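Local coordinates for protein tRNA uridine(34) acetyltransferase (Methanocaldococcus infernus, PDB 6IA8) that catalyses formation of 5-(carboxymethyl)uridine at the wobble position 34 of tRNAs, using acetyl-CoA and S-adenosyl-L-methionine, at residues G384-R396 against F408-I420. Residues are numbered along the deposited sequence; the frame is centred on the assembly and turned at random.
Sequences GILPDPEHIKLVR and FLSFEDVKNDILI
An antiparallel beta hairpin at one edge of the mixed sheet of the acetyltransferase (GNAT) domain joins Ile392-Arg396 to Leu409-Asp413, and Asp413 at its end holds the chain leading in. The strands are zipped by backbone bonds at the hydrogen-bonded pairs Lys393-Glu412 and Val395-Ser410, the shortest running from Val395 N to Ser410 O (2.7 Å). Val414 N extends the ladder to His391 O. On the face carrying Ile392, Leu394 and Phe411, Leu394 lays CG over one face of the Phe411 ring, 3.7 Å from Phe411 CZ; a branched aliphatic suits this CH-pi contact. The Phe411 ring also meets Tyr469, a probable acetyl-CoA-binding residue, so this face lies against helix 469-484 of the GNAT fold. Ile392 CD1 reaches past strand 404-413 to Ile420 CD1 on strand 418-427, the third of the sheet, at 3.6 Å, and Pro387 packs its CB on the same methyl, three apolar residues suited to this largely dry cluster. Asp413, a short acid whose two oxygens can accept three N-H groups at once, has CG anti to its own backbone N (chi1 171°): OD2 takes Asp388 N at 2.7 Å, met 47° out of the carboxylate plane, and Asn416 ND2 at 2.8 Å from the opposite face, while OD1 receives Asn416 N as an Asx motif. Replacing this aspartate by an alanine would probably leave Asp388 N and Asn416 ND2 without their shared acceptor, and Asn416 N without OD1. Beside it, Lys415 runs its aliphatic chain over one face of the His391 imidazole, where Lys415 CD lies 3.5 Å from His391 CD2.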
ATOM      1  N   GLY A 384       7.425 -20.824  12.026  1.00 27.16           N
ATOM      2  CA  GLY A 384       7.766 -21.008  13.429  1.00 31.47           C
ATOM      3  C   GLY A 384       9.173 -20.593  13.826  1.00 31.16           C
ATOM      4  O   GLY A 384       9.634 -20.941  14.934  1.00 33.41           O
ATOM      5  N   ILE A 385       9.863 -19.829  12.975  1.00 27.98           N
ATOM      6  CA  ILE A 385      11.231 -19.419  13.262  1.00 30.38           C
ATOM      7  C   ILE A 385      11.321 -17.900  13.331  1.00 32.75           C
ATOM      8  O   ILE A 385      10.486 -17.171  12.813  1.00 30.13           O
ATOM      9  CB  ILE A 385      12.215 -19.964  12.212  1.00 28.62           C
ATOM     10  CG1 ILE A 385      11.877 -19.389  10.826  1.00 29.68           C
ATOM     11  CG2 ILE A 385      12.194 -21.502  12.172  1.00 34.71           C
ATOM     12  CD1 ILE A 385      12.921 -19.745   9.732  1.00 32.60           C
ATOM     13  N   LEU A 386      12.384 -17.425  13.942  1.00 28.57           N
ATOM     14  CA  LEU A 386      12.601 -16.012  14.191  1.00 27.59           C
ATOM     15  C   LEU A 386      13.968 -15.630  13.653  1.00 30.23           C
ATOM     16  O   LEU A 386      14.837 -16.488  13.466  1.00 28.27           O
ATOM     17  CB  LEU A 386      12.540 -15.683  15.692  1.00 34.13           C
ATOM     18  CG  LEU A 386      11.174 -15.856  16.361  1.00 33.54           C
ATOM     19  CD1 LEU A 386      11.334 -15.894  17.869  1.00 37.18           C
ATOM     20  CD2 LEU A 386      10.218 -14.758  15.971  1.00 36.18           C
ATOM     21  N   PRO A 387      14.217 -14.344  13.470  1.00 31.32           N
ATOM     22  CA  PRO A 387      15.515 -13.913  12.930  1.00 30.44           C
ATOM     23  C   PRO A 387      16.689 -14.378  13.776  1.00 35.26           C
ATOM     24  O   PRO A 387      16.633 -14.388  15.003  1.00 34.30           O
ATOM     25  CB  PRO A 387      15.414 -12.392  12.944  1.00 29.49           C
ATOM     26  CG  PRO A 387      13.943 -12.110  12.798  1.00 32.09           C
ATOM     27  CD  PRO A 387      13.248 -13.242  13.593  1.00 28.17           C
ATOM     28  N   ASP A 388      17.751 -14.778  13.101  1.00 32.02           N
ATOM     29  CA  ASP A 388      18.993 -15.196  13.741  1.00 31.56           C
ATOM     30  C   ASP A 388      19.898 -13.972  13.840  1.00 40.32           C
ATOM     31  O   ASP A 388      20.434 -13.533  12.817  1.00 37.26           O
ATOM     32  CB  ASP A 388      19.661 -16.288  12.914  1.00 30.90           C
ATOM     33  CG  ASP A 388      20.986 -16.766  13.502  1.00 45.10           C
ATOM     34  OD1 ASP A 388      21.529 -16.112  14.425  1.00 45.12           O
ATOM     35  OD2 ASP A 388      21.462 -17.805  13.010  1.00 44.71           O
ATOM     36  N   PRO A 389      20.099 -13.393  15.019  1.00 42.31           N
ATOM     37  CA  PRO A 389      20.861 -12.128  15.098  1.00 51.66           C
ATOM     38  C   PRO A 389      22.295 -12.219  14.585  1.00 47.46           C
ATOM     39  O   PRO A 389      22.847 -11.200  14.145  1.00 47.11           O
ATOM     40  CB  PRO A 389      20.830 -11.793  16.595  1.00 54.23           C
ATOM     41  CG  PRO A 389      20.611 -13.102  17.272  1.00 55.44           C
ATOM     42  CD  PRO A 389      19.759 -13.930  16.341  1.00 49.24           C
ATOM     43  N   GLU A 390      22.906 -13.404  14.577  1.00 45.75           N
ATOM     44  CA  GLU A 390      24.234 -13.531  13.988  1.00 50.82           C
ATOM     45  C   GLU A 390      24.253 -13.197  12.502  1.00 50.61           C
ATOM     46  O   GLU A 390      25.337 -13.011  11.939  1.00 46.91           O
ATOM     47  CB  GLU A 390      24.780 -14.947  14.184  1.00 46.37           C
ATOM     48  CG  GLU A 390      25.174 -15.275  15.618  1.00 51.70           C
ATOM     49  CD  GLU A 390      25.859 -16.625  15.730  1.00 83.48           C
ATOM     50  OE1 GLU A 390      26.422 -17.101  14.718  1.00 89.80           O
ATOM     51  OE2 GLU A 390      25.829 -17.216  16.824  1.00102.98           O
ATOM     52  N   HIS A 391      23.093 -13.121  11.850  1.00 37.45           N
ATOM     53  CA  HIS A 391      23.061 -12.954  10.404  1.00 37.86           C
ATOM     54  C   HIS A 391      22.173 -11.797   9.985  1.00 37.60           C
ATOM     55  O   HIS A 391      21.755 -11.750   8.842  1.00 35.90           O
ATOM     56  CB  HIS A 391      22.604 -14.245   9.717  1.00 59.17           C
ATOM     57  CG  HIS A 391      23.518 -15.406   9.962  1.00 68.25           C
ATOM     58  ND1 HIS A 391      24.718 -15.557   9.301  1.00 49.61           N
ATOM     59  CD2 HIS A 391      23.407 -16.473  10.790  1.00 60.94           C
ATOM     60  CE1 HIS A 391      25.308 -16.666   9.713  1.00 47.96           C
ATOM     61  NE2 HIS A 391      24.536 -17.239  10.618  1.00 53.43           N
ATOM     62  N   ILE A 392      21.884 -10.865  10.875  1.00 33.38           N
ATOM     63  CA  ILE A 392      21.089  -9.700  10.515  1.00 32.17           C
ATOM     64  C   ILE A 392      22.037  -8.658   9.933  1.00 37.78           C
ATOM     65  O   ILE A 392      23.030  -8.273  10.559  1.00 35.90           O
ATOM     66  CB  ILE A 392      20.339  -9.142  11.734  1.00 38.96           C
ATOM     67  CG1 ILE A 392      19.308 -10.145  12.234  1.00 36.41           C
ATOM     68  CG2 ILE A 392      19.647  -7.817  11.395  1.00 44.00           C
ATOM     69  CD1 ILE A 392      18.601  -9.731  13.507  1.00 38.23           C
ATOM     70  N   LYS A 393      21.732  -8.193   8.744  1.00 33.42           N
ATOM     71  CA  LYS A 393      22.566  -7.223   8.053  1.00 39.12           C
ATOM     72  C   LYS A 393      21.697  -6.114   7.492  1.00 39.59           C
ATOM     73  O   LYS A 393      20.505  -6.315   7.257  1.00 31.51           O
ATOM     74  CB  LYS A 393      23.327  -7.863   6.892  1.00 39.18           C
ATOM     75  CG  LYS A 393      24.269  -8.977   7.313  1.00 61.67           C
ATOM     76  CD  LYS A 393      25.233  -9.342   6.192  1.00 71.22           C
ATOM     77  CE  LYS A 393      26.053 -10.587   6.552  1.00122.38           C
ATOM     78  NZ  LYS A 393      26.581 -10.554   7.950  1.00120.04           N
ATOM     79  N   LEU A 394      22.311  -4.945   7.272  1.00 32.43           N
ATOM     80  CA  LEU A 394      21.679  -3.861   6.522  1.00 39.87           C
ATOM     81  C   LEU A 394      21.931  -4.106   5.043  1.00 46.31           C
ATOM     82  O   LEU A 394      23.079  -4.181   4.629  1.00 42.00           O
ATOM     83  CB  LEU A 394      22.243  -2.499   6.931  1.00 41.53           C
ATOM     84  CG  LEU A 394      21.275  -1.310   6.785  1.00 50.75           C
ATOM     85  CD1 LEU A 394      21.888  -0.046   7.406  1.00 63.07           C
ATOM     86  CD2 LEU A 394      20.898  -1.064   5.357  1.00 46.76           C
ATOM     87  N   VAL A 395      20.878  -4.280   4.261  1.00 33.31           N
ATOM     88  CA  VAL A 395      20.969  -4.662   2.851  1.00 29.85           C
ATOM     89  C   VAL A 395      20.442  -3.514   2.002  1.00 31.42           C
ATOM     90  O   VAL A 395      19.593  -2.740   2.441  1.00 32.30           O
ATOM     91  CB  VAL A 395      20.161  -5.950   2.563  1.00 35.82           C
ATOM     92  CG1 VAL A 395      20.193  -6.287   1.083  1.00 37.98           C
ATOM     93  CG2 VAL A 395      20.708  -7.121   3.394  1.00 43.47           C
ATOM     94  N   ARG A 396      20.965  -3.381   0.793  1.00 30.33           N
ATOM     95  CA  ARG A 396      20.537  -2.309  -0.093  1.00 31.15           C
ATOM     96  C   ARG A 396      20.278  -2.865  -1.478  1.00 34.57           C
ATOM     97  O   ARG A 396      21.065  -3.660  -1.977  1.00 31.06           O
ATOM     98  CB  ARG A 396      21.595  -1.197  -0.196  1.00 32.44           C
ATOM     99  CG  ARG A 396      21.297  -0.155  -1.263  1.00 33.69           C
ATOM    100  CD  ARG A 396      22.324   0.963  -1.197  1.00 36.62           C
ATOM    101  NE  ARG A 396      22.226   1.865  -2.351  1.00 34.79           N
ATOM    102  CZ  ARG A 396      23.043   2.885  -2.566  1.00 42.50           C
ATOM    103  NH1 ARG A 396      24.006   3.133  -1.693  1.00 33.37           N
ATOM    104  NH2 ARG A 396      22.892   3.645  -3.642  1.00 34.60           N
ATOM    105  N   PHE A 408      16.133   0.805  -1.908  1.00 25.61           N
ATOM    106  CA  PHE A 408      15.370   0.002  -0.957  1.00 26.56           C
ATOM    107  C   PHE A 408      16.356  -0.527   0.070  1.00 32.47           C
ATOM    108  O   PHE A 408      17.198  -1.374  -0.250  1.00 28.62           O
ATOM    109  CB  PHE A 408      14.662  -1.145  -1.653  1.00 25.41           C
ATOM    110  CG  PHE A 408      13.800  -1.995  -0.733  1.00 31.59           C
ATOM    111  CD1 PHE A 408      12.563  -1.549  -0.326  1.00 30.42           C
ATOM    112  CD2 PHE A 408      14.220  -3.233  -0.303  1.00 32.38           C
ATOM    113  CE1 PHE A 408      11.732  -2.318   0.491  1.00 27.90           C
ATOM    114  CE2 PHE A 408      13.412  -4.024   0.507  1.00 31.40           C
ATOM    115  CZ  PHE A 408      12.163  -3.563   0.914  1.00 30.30           C
ATOM    116  N   LEU A 409      16.319   0.054   1.266  1.00 28.27           N
ATOM    117  CA  LEU A 409      17.183  -0.326   2.376  1.00 25.78           C
ATOM    118  C   LEU A 409      16.418  -1.239   3.314  1.00 30.81           C
ATOM    119  O   LEU A 409      15.259  -0.972   3.618  1.00 27.13           O
ATOM    120  CB  LEU A 409      17.638   0.910   3.157  1.00 27.55           C
ATOM    121  CG  LEU A 409      18.462   1.961   2.414  1.00 32.43           C
ATOM    122  CD1 LEU A 409      18.698   3.157   3.365  1.00 33.54           C
ATOM    123  CD2 LEU A 409      19.817   1.389   1.926  1.00 37.68           C
ATOM    124  N   SER A 410      17.066  -2.281   3.827  1.00 27.41           N
ATOM    125  CA  SER A 410      16.355  -3.189   4.715  1.00 26.56           C
ATOM    126  C   SER A 410      17.309  -3.794   5.734  1.00 28.27           C
ATOM    127  O   SER A 410      18.517  -3.876   5.513  1.00 33.58           O
ATOM    128  CB  SER A 410      15.639  -4.290   3.913  1.00 29.54           C
ATOM    129  OG  SER A 410      16.591  -5.042   3.188  1.00 31.43           O
ATOM    130  N   PHE A 411      16.752  -4.160   6.881  1.00 27.72           N
ATOM    131  CA  PHE A 411      17.420  -5.046   7.824  1.00 28.34           C
ATOM    132  C   PHE A 411      16.818  -6.424   7.620  1.00 31.81           C
ATOM    133  O   PHE A 411      15.591  -6.572   7.613  1.00 29.66           O
ATOM    134  CB  PHE A 411      17.254  -4.580   9.272  1.00 28.34           C
ATOM    135  CG  PHE A 411      18.280  -3.575   9.670  1.00 30.99           C
ATOM    136  CD1 PHE A 411      19.596  -3.983   9.947  1.00 36.44           C
ATOM    137  CD2 PHE A 411      17.973  -2.235   9.720  1.00 27.18           C
ATOM    138  CE1 PHE A 411      20.577  -3.046  10.280  1.00 38.92           C
ATOM    139  CE2 PHE A 411      18.956  -1.292  10.062  1.00 33.27           C
ATOM    140  CZ  PHE A 411      20.251  -1.691  10.326  1.00 34.99           C
ATOM    141  N   GLU A 412      17.672  -7.434   7.492  1.00 31.33           N
ATOM    142  CA  GLU A 412      17.237  -8.755   7.077  1.00 34.53           C
ATOM    143  C   GLU A 412      18.183  -9.784   7.658  1.00 32.78           C
ATOM    144  O   GLU A 412      19.390  -9.555   7.668  1.00 30.28           O
ATOM    145  CB  GLU A 412      17.238  -8.852   5.547  1.00 38.71           C
ATOM    146  CG  GLU A 412      16.911 -10.211   4.980  1.00 99.60           C
ATOM    147  CD  GLU A 412      17.088 -10.273   3.469  1.00102.31           C
ATOM    148  OE1 GLU A 412      16.953  -9.217   2.807  1.00 78.11           O
ATOM    149  OE2 GLU A 412      17.375 -11.376   2.948  1.00 88.09           O
ATOM    150  N   ASP A 413      17.624 -10.887   8.161  1.00 29.18           N
ATOM    151  CA  ASP A 413      18.366 -12.113   8.450  1.00 29.95           C
ATOM    152  C   ASP A 413      18.661 -12.735   7.092  1.00 36.68           C
ATOM    153  O   ASP A 413      17.773 -13.306   6.455  1.00 34.42           O
ATOM    154  CB  ASP A 413      17.533 -13.026   9.347  1.00 35.78           C
ATOM    155  CG  ASP A 413      18.126 -14.408   9.515  1.00 33.06           C
ATOM    156  OD1 ASP A 413      19.087 -14.760   8.779  1.00 36.53           O
ATOM    157  OD2 ASP A 413      17.642 -15.152  10.401  1.00 37.58           O
ATOM    158  N   VAL A 414      19.911 -12.622   6.630  1.00 35.86           N
ATOM    159  CA  VAL A 414      20.223 -13.034   5.265  1.00 36.16           C
ATOM    160  C   VAL A 414      20.498 -14.519   5.172  1.00 42.23           C
ATOM    161  O   VAL A 414      20.609 -15.039   4.057  1.00 40.38           O
ATOM    162  CB  VAL A 414      21.437 -12.279   4.692  1.00 41.31           C
ATOM    163  CG1 VAL A 414      21.196 -10.789   4.702  1.00 39.40           C
ATOM    164  CG2 VAL A 414      22.701 -12.633   5.487  1.00 36.80           C
ATOM    165  N   LYS A 415      20.637 -15.209   6.309  1.00 31.56           N
ATOM    166  CA  LYS A 415      20.699 -16.665   6.289  1.00 34.89           C
ATOM    167  C   LYS A 415      19.319 -17.269   6.057  1.00 40.67           C
ATOM    168  O   LYS A 415      19.152 -18.162   5.218  1.00 39.89           O
ATOM    169  CB  LYS A 415      21.298 -17.183   7.601  1.00 36.70           C
ATOM    170  CG  LYS A 415      21.278 -18.695   7.763  1.00 35.37           C
ATOM    171  CD  LYS A 415      22.003 -19.115   9.042  1.00 39.00           C
ATOM    172  CE  LYS A 415      21.975 -20.654   9.270  1.00 55.80           C
ATOM    173  NZ  LYS A 415      20.598 -21.211   9.345  1.00 77.04           N
ATOM    174  N   ASN A 416      18.326 -16.832   6.822  1.00 39.19           N
ATOM    175  CA  ASN A 416      16.980 -17.395   6.736  1.00 33.48           C
ATOM    176  C   ASN A 416      16.042 -16.578   5.877  1.00 34.97           C
ATOM    177  O   ASN A 416      14.880 -16.960   5.723  1.00 35.16           O
ATOM    178  CB  ASN A 416      16.389 -17.541   8.141  1.00 33.64           C
ATOM    179  CG  ASN A 416      17.258 -18.441   9.019  1.00 41.04           C
ATOM    180  OD1 ASN A 416      17.418 -19.628   8.725  1.00 42.94           O
ATOM    181  ND2 ASN A 416      17.827 -17.887  10.077  1.00 35.31           N
ATOM    182  N   ASP A 417      16.512 -15.451   5.360  1.00 30.89           N
ATOM    183  CA  ASP A 417      15.737 -14.554   4.496  1.00 35.12           C
ATOM    184  C   ASP A 417      14.483 -14.041   5.198  1.00 39.93           C
ATOM    185  O   ASP A 417      13.372 -14.233   4.722  1.00 37.68           O
ATOM    186  CB  ASP A 417      15.357 -15.247   3.187  1.00 50.74           C
ATOM    187  CG  ASP A 417      16.571 -15.687   2.392  1.00 97.82           C
ATOM    188  OD1 ASP A 417      17.605 -14.991   2.448  1.00 98.93           O
ATOM    189  OD2 ASP A 417      16.494 -16.729   1.713  1.00133.52           O
ATOM    190  N   ILE A 418      14.685 -13.364   6.328  1.00 32.10           N
ATOM    191  CA  ILE A 418      13.598 -12.808   7.132  1.00 29.34           C
ATOM    192  C   ILE A 418      13.777 -11.298   7.220  1.00 33.81           C
ATOM    193  O   ILE A 418      14.844 -10.819   7.618  1.00 32.19           O
ATOM    194  CB  ILE A 418      13.549 -13.421   8.543  1.00 30.33           C
ATOM    195  CG1 ILE A 418      13.468 -14.942   8.476  1.00 27.86           C
ATOM    196  CG2 ILE A 418      12.350 -12.814   9.312  1.00 37.27           C
ATOM    197  CD1 ILE A 418      13.393 -15.643   9.814  1.00 29.35           C
ATOM    198  N   LEU A 419      12.740 -10.553   6.843  1.00 29.39           N
ATOM    199  CA  LEU A 419      12.796  -9.103   6.711  1.00 31.25           C
ATOM    200  C   LEU A 419      12.274  -8.484   7.995  1.00 32.06           C
ATOM    201  O   LEU A 419      11.160  -8.803   8.430  1.00 30.51           O
ATOM    202  CB  LEU A 419      11.956  -8.652   5.512  1.00 30.82           C
ATOM    203  CG  LEU A 419      11.789  -7.150   5.299  1.00 36.17           C
ATOM    204  CD1 LEU A 419      13.070  -6.496   4.921  1.00 31.39           C
ATOM    205  CD2 LEU A 419      10.693  -6.913   4.236  1.00 31.68           C
ATOM    206  N   ILE A 420      13.070  -7.588   8.581  1.00 28.06           N
ATOM    207  CA  ILE A 420      12.778  -6.985   9.872  1.00 26.16           C
ATOM    208  C   ILE A 420      12.264  -5.559   9.734  1.00 30.58           C
ATOM    209  O   ILE A 420      11.437  -5.115  10.538  1.00 30.50           O
ATOM    210  CB  ILE A 420      14.041  -7.032  10.765  1.00 31.32           C
ATOM    211  CG1 ILE A 420      14.343  -8.500  11.127  1.00 37.78           C
ATOM    212  CG2 ILE A 420      13.845  -6.198  11.982  1.00 38.18           C
ATOM    213  CD1 ILE A 420      15.787  -8.732  11.551  1.00 49.54           C
TER
HETATM  214  O   HOH W   1      17.405  -4.033   0.687  1.00 29.86           O